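PDB 3OXN: putative transcriptional regulator, LysR family from Vibrio parahaemolyticus, which probably acts as a DNA-binding transcription factor, and is present here as its effector-binding (LysR substrate-binding) domain. Local coordinates for residues A[42-47]-A[208-213]. Sequence-based numbering, arbitrary orientation.
Sequences YQEAPN and QEWLRS
Trp210 alone of segment 208-213 reaches across to segment 42-47, extending from helix 206-227 to meet Glu44 and Ala45 where helix 28-44 ends. The nearest CA atoms, those of Ala45 and Leu211, are 10.1 Å apart; with CG anti to its backbone N (chi1 167°), the Trp210 indole extends toward helix 28-44. The tighter, apolar part lies at the far corner of the six-membered ring: the CB of Ala45, a buried residue and the first to leave helical geometry, sits 3.7 Å from CH2 of Trp210, approaching obliquely. Phe21 of strand 20-25, in the sheet of the same lobe, also packs against Trp210. Both helices belong to the same alpha/beta lobe of a two-lobed domain of the periplasmic-binding-protein type, the regulatory part of LysR proteins, and the indole bridges them on the flank of that lobe, well away from the centre of the chain. The polar, more open side is at the pyrrole edge. There the bent side chain of the partly exposed Glu44 offers its carboxylate, turned 72° from the ring plane, and NE1 of Trp210 donates to OE1 of Glu44 over 3.1 Å. That bond is distinctly bent (137° at the hydrogen) and meets the oxygen on its syn side, though tilted out of both the carboxylate and the indole planes; a second, weak one runs from the same N-H to OE2.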
loop_
_atom_site.group_PDB
_atom_site.type_symbol
_atom_site.label_atom_id
_atom_site.label_comp_id
_atom_site.label_asym_id
_atom_site.label_seq_id
_atom_site.Cartn_x
_atom_site.Cartn_y
_atom_site.Cartn_z
ATOM N N TYR A 42 4.504 -17.605 11.159
ATOM C CA TYR A 42 5.044 -18.647 10.297
ATOM C C TYR A 42 5.965 -19.579 11.053
ATOM O O TYR A 42 6.098 -20.761 10.720
ATOM C CB TYR A 42 5.781 -18.027 9.118
ATOM C CG TYR A 42 4.844 -17.695 7.995
ATOM C CD1 TYR A 42 4.403 -18.687 7.136
ATOM C CD2 TYR A 42 4.364 -16.401 7.816
ATOM C CE1 TYR A 42 3.539 -18.403 6.122
ATOM C CE2 TYR A 42 3.500 -16.104 6.798
ATOM C CZ TYR A 42 3.085 -17.113 5.946
ATOM O OH TYR A 42 2.220 -16.845 4.902
ATOM N N GLN A 43 6.611 -19.030 12.069
ATOM C CA GLN A 43 7.424 -19.831 12.951
ATOM C C GLN A 43 6.497 -20.800 13.670
ATOM O O GLN A 43 6.803 -21.986 13.818
ATOM C CB GLN A 43 8.164 -18.919 13.930
ATOM C CG GLN A 43 8.527 -19.564 15.255
ATOM C CD GLN A 43 9.521 -20.699 15.099
ATOM O OE1 GLN A 43 9.916 -21.053 13.976
ATOM N NE2 GLN A 43 9.931 -21.283 16.232
ATOM N N GLU A 44 5.336 -20.291 14.070
ATOM C CA GLU A 44 4.382 -21.035 14.882
ATOM C C GLU A 44 3.492 -21.974 14.049
ATOM O O GLU A 44 2.864 -22.888 14.592
ATOM C CB GLU A 44 3.531 -20.049 15.691
ATOM C CG GLU A 44 3.206 -20.487 17.115
ATOM C CD GLU A 44 1.712 -20.611 17.363
ATOM O OE1 GLU A 44 1.044 -19.559 17.438
ATOM O OE2 GLU A 44 1.211 -21.752 17.496
ATOM N N ALA A 45 3.446 -21.753 12.734
ATOM C CA ALA A 45 2.578 -22.532 11.849
ATOM C C ALA A 45 3.129 -22.594 10.424
ATOM O O ALA A 45 2.513 -22.069 9.496
ATOM C CB ALA A 45 1.184 -21.940 11.840
ATOM N N PRO A 46 4.286 -23.256 10.249
ATOM C CA PRO A 46 5.075 -23.313 9.005
ATOM C C PRO A 46 4.269 -23.532 7.715
ATOM O O PRO A 46 4.611 -22.953 6.681
ATOM C CB PRO A 46 6.007 -24.500 9.243
ATOM C CG PRO A 46 6.174 -24.535 10.731
ATOM C CD PRO A 46 4.875 -24.081 11.322
ATOM N N ASN A 47 3.227 -24.355 7.764
ATOM C CA ASN A 47 2.448 -24.669 6.561
ATOM C C ASN A 47 1.473 -23.574 6.166
ATOM O O ASN A 47 0.954 -23.562 5.051
ATOM C CB ASN A 47 1.649 -25.952 6.759
ATOM C CG ASN A 47 2.511 -27.187 6.727
ATOM O OD1 ASN A 47 2.157 -28.184 6.083
ATOM N ND2 ASN A 47 3.655 -27.136 7.425
ATOM N N GLN A 208 -9.420 -19.698 13.227
ATOM C CA GLN A 208 -9.638 -18.262 13.333
ATOM C C GLN A 208 -9.454 -17.783 14.776
ATOM O O GLN A 208 -8.881 -16.718 15.009
ATOM C CB GLN A 208 -11.018 -17.863 12.791
ATOM C CG GLN A 208 -11.289 -18.245 11.326
ATOM C CD GLN A 208 -10.308 -17.618 10.322
ATOM O OE1 GLN A 208 -9.674 -16.599 10.607
ATOM N NE2 GLN A 208 -10.190 -18.230 9.139
ATOM N N GLU A 209 -9.930 -18.554 15.751
ATOM C CA GLU A 209 -9.720 -18.178 17.144
ATOM C C GLU A 209 -8.227 -18.168 17.391
ATOM O O GLU A 209 -7.735 -17.436 18.239
ATOM C CB GLU A 209 -10.398 -19.145 18.110
ATOM C CG GLU A 209 -11.912 -19.055 18.192
ATOM C CD GLU A 209 -12.525 -20.257 18.923
ATOM O OE1 GLU A 209 -11.773 -21.211 19.238
ATOM O OE2 GLU A 209 -13.754 -20.251 19.184
ATOM N N TRP A 210 -7.497 -18.984 16.642
ATOM C CA TRP A 210 -6.052 -19.048 16.816
ATOM C C TRP A 210 -5.368 -17.852 16.162
ATOM O O TRP A 210 -4.548 -17.184 16.786
ATOM C CB TRP A 210 -5.478 -20.367 16.271
ATOM C CG TRP A 210 -3.984 -20.332 16.151
ATOM C CD1 TRP A 210 -3.088 -20.599 17.128
ATOM C CD2 TRP A 210 -3.218 -19.967 14.996
ATOM N NE1 TRP A 210 -1.807 -20.434 16.662
ATOM C CE2 TRP A 210 -1.857 -20.049 15.348
ATOM C CE3 TRP A 210 -3.550 -19.583 13.686
ATOM C CZ2 TRP A 210 -0.826 -19.767 14.456
ATOM C CZ3 TRP A 210 -2.524 -19.304 12.791
ATOM C CH2 TRP A 210 -1.179 -19.399 13.180
ATOM N N LEU A 211 -5.706 -17.592 14.902
ATOM C CA LEU A 211 -5.152 -16.451 14.168
ATOM C C LEU A 211 -5.308 -15.168 14.969
ATOM O O LEU A 211 -4.346 -14.427 15.160
ATOM C CB LEU A 211 -5.840 -16.276 12.800
ATOM C CG LEU A 211 -5.114 -15.538 11.659
ATOM C CD1 LEU A 211 -6.103 -15.034 10.631
ATOM C CD2 LEU A 211 -4.277 -14.385 12.155
ATOM N N ARG A 212 -6.526 -14.912 15.424
ATOM C CA ARG A 212 -6.810 -13.688 16.144
ATOM C C ARG A 212 -5.884 -13.496 17.346
ATOM O O ARG A 212 -5.323 -12.408 17.553
ATOM C CB ARG A 212 -8.272 -13.651 16.553
ATOM C CG ARG A 212 -9.180 -13.656 15.374
ATOM C CD ARG A 212 -10.506 -13.028 15.705
ATOM N NE ARG A 212 -11.358 -13.937 16.450
ATOM C CZ ARG A 212 -11.946 -14.998 15.914
ATOM N NH1 ARG A 212 -11.760 -15.279 14.633
ATOM N NH2 ARG A 212 -12.712 -15.780 16.656
ATOM N N SER A 213 -5.701 -14.571 18.110
ATOM C CA SER A 213 -4.866 -14.538 19.308
ATOM C C SER A 213 -3.382 -14.274 19.029
ATOM O O SER A 213 -2.716 -13.560 19.797
ATOM C CB SER A 213 -5.033 -15.827 20.118
ATOM O OG SER A 213 -5.144 -16.935 19.249
#